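Local structure of Phthiocerol/phthiodiolone dimycocerosyl transferase (Mycobacterium tuberculosis, 1Q9J) at residues A[206-217]-A[363-372]. The protein probably catalyses the final step of dimycocerosate ester synthesis, transferring mycocerosyl groups from mycocerosic acid synthase onto the two hydroxyls of phthiocerol and related alcohols. Sequence-based numbering, arbitrary orientation.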
loop_
_atom_site.group_PDB
_atom_site.type_symbol
_atom_site.label_atom_id
_atom_site.label_comp_id
_atom_site.label_asym_id
_atom_site.label_seq_id
_atom_site.Cartn_x
_atom_site.Cartn_y
_atom_site.Cartn_z
ATOM N N GLY A 206 13.603 -12.420 11.189
ATOM C CA GLY A 206 13.488 -12.141 12.610
ATOM C C GLY A 206 12.614 -10.934 12.892
ATOM O O GLY A 206 12.055 -10.336 11.971
ATOM N N LEU A 207 12.497 -10.582 14.169
ATOM C CA LEU A 207 11.695 -9.440 14.584
ATOM C C LEU A 207 11.736 -8.319 13.544
ATOM O O LEU A 207 12.800 -7.979 13.014
ATOM C CB LEU A 207 12.163 -8.939 15.956
ATOM C CG LEU A 207 13.648 -9.094 16.315
ATOM C CD1 LEU A 207 14.468 -8.020 15.616
ATOM C CD2 LEU A 207 13.819 -8.986 17.822
ATOM N N PRO A 208 10.557 -7.760 13.221
ATOM C CA PRO A 208 10.339 -6.682 12.252
ATOM C C PRO A 208 10.649 -5.319 12.828
ATOM O O PRO A 208 10.309 -5.047 13.975
ATOM C CB PRO A 208 8.849 -6.809 11.914
ATOM C CG PRO A 208 8.465 -8.188 12.379
ATOM C CD PRO A 208 9.266 -8.325 13.641
ATOM N N GLN A 209 11.284 -4.462 12.033
ATOM C CA GLN A 209 11.609 -3.103 12.477
ATOM C C GLN A 209 11.019 -2.091 11.475
ATOM O O GLN A 209 11.061 -2.310 10.262
ATOM C CB GLN A 209 13.138 -2.906 12.590
ATOM C CG GLN A 209 13.926 -3.932 13.465
ATOM C CD GLN A 209 13.776 -3.729 14.980
ATOM O OE1 GLN A 209 14.020 -2.640 15.507
ATOM N NE2 GLN A 209 13.396 -4.795 15.684
ATOM N N ALA A 210 10.464 -0.998 11.997
ATOM C CA ALA A 210 9.860 0.061 11.186
ATOM C C ALA A 210 10.741 0.427 10.000
ATOM O O ALA A 210 11.961 0.342 10.084
ATOM C CB ALA A 210 9.621 1.298 12.041
ATOM N N VAL A 211 10.130 0.822 8.889
ATOM C CA VAL A 211 10.904 1.212 7.716
ATOM C C VAL A 211 10.974 2.742 7.676
ATOM O O VAL A 211 9.967 3.432 7.852
ATOM C CB VAL A 211 10.256 0.669 6.414
ATOM C CG1 VAL A 211 11.153 0.934 5.214
ATOM C CG2 VAL A 211 9.993 -0.815 6.550
ATOM N N PRO A 212 12.180 3.298 7.479
ATOM C CA PRO A 212 12.255 4.760 7.435
ATOM C C PRO A 212 11.332 5.301 6.343
ATOM O O PRO A 212 11.271 4.745 5.243
ATOM C CB PRO A 212 13.739 5.025 7.165
ATOM C CG PRO A 212 14.225 3.755 6.510
ATOM C CD PRO A 212 13.506 2.689 7.284
ATOM N N VAL A 213 10.598 6.362 6.676
ATOM C CA VAL A 213 9.669 7.001 5.743
ATOM C C VAL A 213 9.789 8.515 5.740
ATOM O O VAL A 213 9.476 9.169 6.742
ATOM C CB VAL A 213 8.184 6.717 6.077
ATOM C CG1 VAL A 213 7.285 7.412 5.047
ATOM C CG2 VAL A 213 7.916 5.221 6.107
ATOM N N THR A 214 10.218 9.069 4.607
ATOM C CA THR A 214 10.340 10.518 4.455
ATOM C C THR A 214 9.053 11.017 3.819
ATOM O O THR A 214 8.461 10.334 2.992
ATOM C CB THR A 214 11.480 10.903 3.530
ATOM O OG1 THR A 214 12.718 10.439 4.075
ATOM C CG2 THR A 214 11.527 12.411 3.379
ATOM N N ARG A 215 8.636 12.219 4.176
ATOM C CA ARG A 215 7.405 12.723 3.621
ATOM C C ARG A 215 7.409 14.241 3.408
ATOM O O ARG A 215 7.755 15.009 4.315
ATOM C CB ARG A 215 6.274 12.266 4.541
ATOM C CG ARG A 215 4.901 12.802 4.253
ATOM C CD ARG A 215 3.892 11.804 4.768
ATOM N NE ARG A 215 2.777 12.417 5.473
ATOM C CZ ARG A 215 1.685 11.758 5.847
ATOM N NH1 ARG A 215 1.555 10.462 5.580
ATOM N NH2 ARG A 215 0.723 12.391 6.502
ATOM N N LEU A 216 7.046 14.662 2.193
ATOM C CA LEU A 216 6.991 16.083 1.825
ATOM C C LEU A 216 5.595 16.435 1.359
ATOM O O LEU A 216 4.982 15.664 0.632
ATOM C CB LEU A 216 7.960 16.384 0.688
ATOM C CG LEU A 216 9.426 16.193 1.039
ATOM C CD1 LEU A 216 10.300 16.485 -0.177
ATOM C CD2 LEU A 216 9.770 17.121 2.193
ATOM N N TRP A 217 5.100 17.599 1.764
ATOM C CA TRP A 217 3.769 18.032 1.365
ATOM C C TRP A 217 3.769 19.088 0.258
ATOM O O TRP A 217 4.804 19.425 -0.326
ATOM C CB TRP A 217 2.999 18.591 2.564
ATOM C CG TRP A 217 2.541 17.575 3.541
ATOM C CD1 TRP A 217 3.321 16.735 4.270
ATOM C CD2 TRP A 217 1.187 17.307 3.922
ATOM N NE1 TRP A 217 2.540 15.956 5.083
ATOM C CE2 TRP A 217 1.220 16.285 4.889
ATOM C CE3 TRP A 217 -0.057 17.829 3.535
ATOM C CZ2 TRP A 217 0.050 15.769 5.490
ATOM C CZ3 TRP A 217 -1.223 17.317 4.133
ATOM C CH2 TRP A 217 -1.156 16.298 5.095
ATOM N N ASP A 363 -4.461 13.941 10.634
ATOM C CA ASP A 363 -3.437 13.437 9.734
ATOM C C ASP A 363 -3.519 11.923 9.591
ATOM O O ASP A 363 -4.017 11.234 10.479
ATOM C CB ASP A 363 -2.050 13.849 10.240
ATOM C CG ASP A 363 -0.972 13.614 9.217
ATOM O OD1 ASP A 363 -1.337 13.312 8.054
ATOM O OD2 ASP A 363 0.229 13.736 9.572
ATOM N N ILE A 364 -3.046 11.416 8.460
ATOM C CA ILE A 364 -3.062 9.983 8.195
ATOM C C ILE A 364 -1.742 9.556 7.564
ATOM O O ILE A 364 -1.498 9.824 6.390
ATOM C CB ILE A 364 -4.231 9.611 7.249
ATOM C CG1 ILE A 364 -5.541 9.573 8.038
ATOM C CG2 ILE A 364 -3.962 8.283 6.569
ATOM C CD1 ILE A 364 -6.769 9.232 7.206
ATOM N N LYS A 365 -0.893 8.895 8.348
ATOM C CA LYS A 365 0.407 8.449 7.851
ATOM C C LYS A 365 0.456 6.932 7.717
ATOM O O LYS A 365 -0.061 6.205 8.562
ATOM C CB LYS A 365 1.537 8.898 8.790
ATOM C CG LYS A 365 1.562 10.383 9.126
ATOM C CD LYS A 365 2.737 10.723 10.040
ATOM C CE LYS A 365 2.600 12.127 10.637
ATOM N NZ LYS A 365 1.359 12.259 11.465
ATOM N N GLY A 366 1.087 6.457 6.653
ATOM C CA GLY A 366 1.192 5.029 6.449
ATOM C C GLY A 366 2.645 4.633 6.506
ATOM O O GLY A 366 3.526 5.373 6.061
ATOM N N GLN A 367 2.913 3.465 7.064
ATOM C CA GLN A 367 4.286 3.012 7.161
ATOM C C GLN A 367 4.331 1.501 7.205
ATOM O O GLN A 367 3.367 0.854 7.597
ATOM C CB GLN A 367 4.936 3.587 8.419
ATOM C CG GLN A 367 6.384 3.181 8.621
ATOM C CD GLN A 367 7.011 3.854 9.837
ATOM O OE1 GLN A 367 8.228 3.802 10.027
ATOM N NE2 GLN A 367 6.177 4.486 10.667
ATOM N N PHE A 368 5.461 0.949 6.791
ATOM C CA PHE A 368 5.648 -0.488 6.792
ATOM C C PHE A 368 6.533 -0.895 7.964
ATOM O O PHE A 368 7.224 -0.061 8.557
ATOM C CB PHE A 368 6.310 -0.935 5.491
ATOM C CG PHE A 368 5.510 -0.612 4.258
ATOM C CD1 PHE A 368 6.090 0.089 3.207
ATOM C CD2 PHE A 368 4.181 -1.015 4.141
ATOM C CE1 PHE A 368 5.363 0.385 2.064
ATOM C CE2 PHE A 368 3.447 -0.721 2.996
ATOM C CZ PHE A 368 4.041 -0.019 1.957
ATOM N N TYR A 369 6.507 -2.182 8.296
ATOM C CA TYR A 369 7.338 -2.712 9.370
ATOM C C TYR A 369 7.927 -4.048 8.982
ATOM O O TYR A 369 7.922 -4.964 9.786
ATOM C CB TYR A 369 6.543 -2.899 10.656
ATOM C CG TYR A 369 6.310 -1.625 11.423
ATOM C CD1 TYR A 369 5.400 -0.669 10.969
ATOM C CD2 TYR A 369 6.987 -1.378 12.623
ATOM C CE1 TYR A 369 5.166 0.500 11.694
ATOM C CE2 TYR A 369 6.759 -0.214 13.353
ATOM C CZ TYR A 369 5.848 0.717 12.882
ATOM O OH TYR A 369 5.597 1.862 13.593
ATOM N N CYS A 370 8.417 -4.179 7.756
ATOM C CA CYS A 370 9.015 -5.441 7.369
ATOM C C CYS A 370 10.265 -5.694 8.221
ATOM O O CYS A 370 10.769 -4.785 8.892
ATOM C CB CYS A 370 9.357 -5.425 5.884
ATOM S SG CYS A 370 10.166 -3.932 5.325
ATOM N N SER A 371 10.759 -6.928 8.212
ATOM C CA SER A 371 11.938 -7.252 9.004
ATOM C C SER A 371 13.187 -6.585 8.425
ATOM O O SER A 371 13.316 -6.446 7.213
ATOM C CB SER A 371 12.127 -8.778 9.093
ATOM O OG SER A 371 12.390 -9.353 7.824
ATOM N N ILE A 372 14.092 -6.158 9.308
ATOM C CA ILE A 372 15.345 -5.497 8.924
ATOM C C ILE A 372 15.945 -6.133 7.671
ATOM O O ILE A 372 15.694 -7.301 7.378
ATOM C CB ILE A 372 16.397 -5.569 10.095
ATOM C CG1 ILE A 372 16.113 -4.481 11.137
ATOM C CG2 ILE A 372 17.821 -5.427 9.563
ATOM C CD1 ILE A 372 16.429 -3.058 10.674
#
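R215 reaches from edge strand 213-216 of one sheet to D363 and I364 on strand 360-368, the edge of another, so the contact bridges two sheets of this two-domain acyltransferase. The strands run roughly antiparallel but splay: CA atoms of A210 and Y369 lie 4.2 Å apart, those of W217 and D363 12.0 Å. Where the strands have drawn apart, the long side chain of arginine can still span the gap. A chi1 of 173°, with CG anti to the backbone N, sends the R215 chain across, and a bend at chi3 turns the guanidinium, which receives both partners at its edge: NH2 forms a salt bridge with D363 OD1 (2.7 Å), and NH1 donates to I364 O (3.2 Å). The carboxylate is turned 64° from the guanidinium plane. K365 crosses R215 at about a right angle, laying aliphatic CG over one guanidinium face while NZ pairs with D363 OD2; E391 also binds R215 NH1, so the two acidic side chains probably offset the charges of R215 and K365. Midway, V213 CG2 packs on Q367 CG. Where the chains converge, V211 N bonds to F368 O and Q209 N to C370 O. Small A210 makes a CH-pi contact, CA 3.9 Å from the Y369 ring centroid, with CB over the same face near CE2. F368 lies close to H124, the probable catalytic base; V211 CG2 lies against F368 CB and ends 3.4 Å from C370 SG.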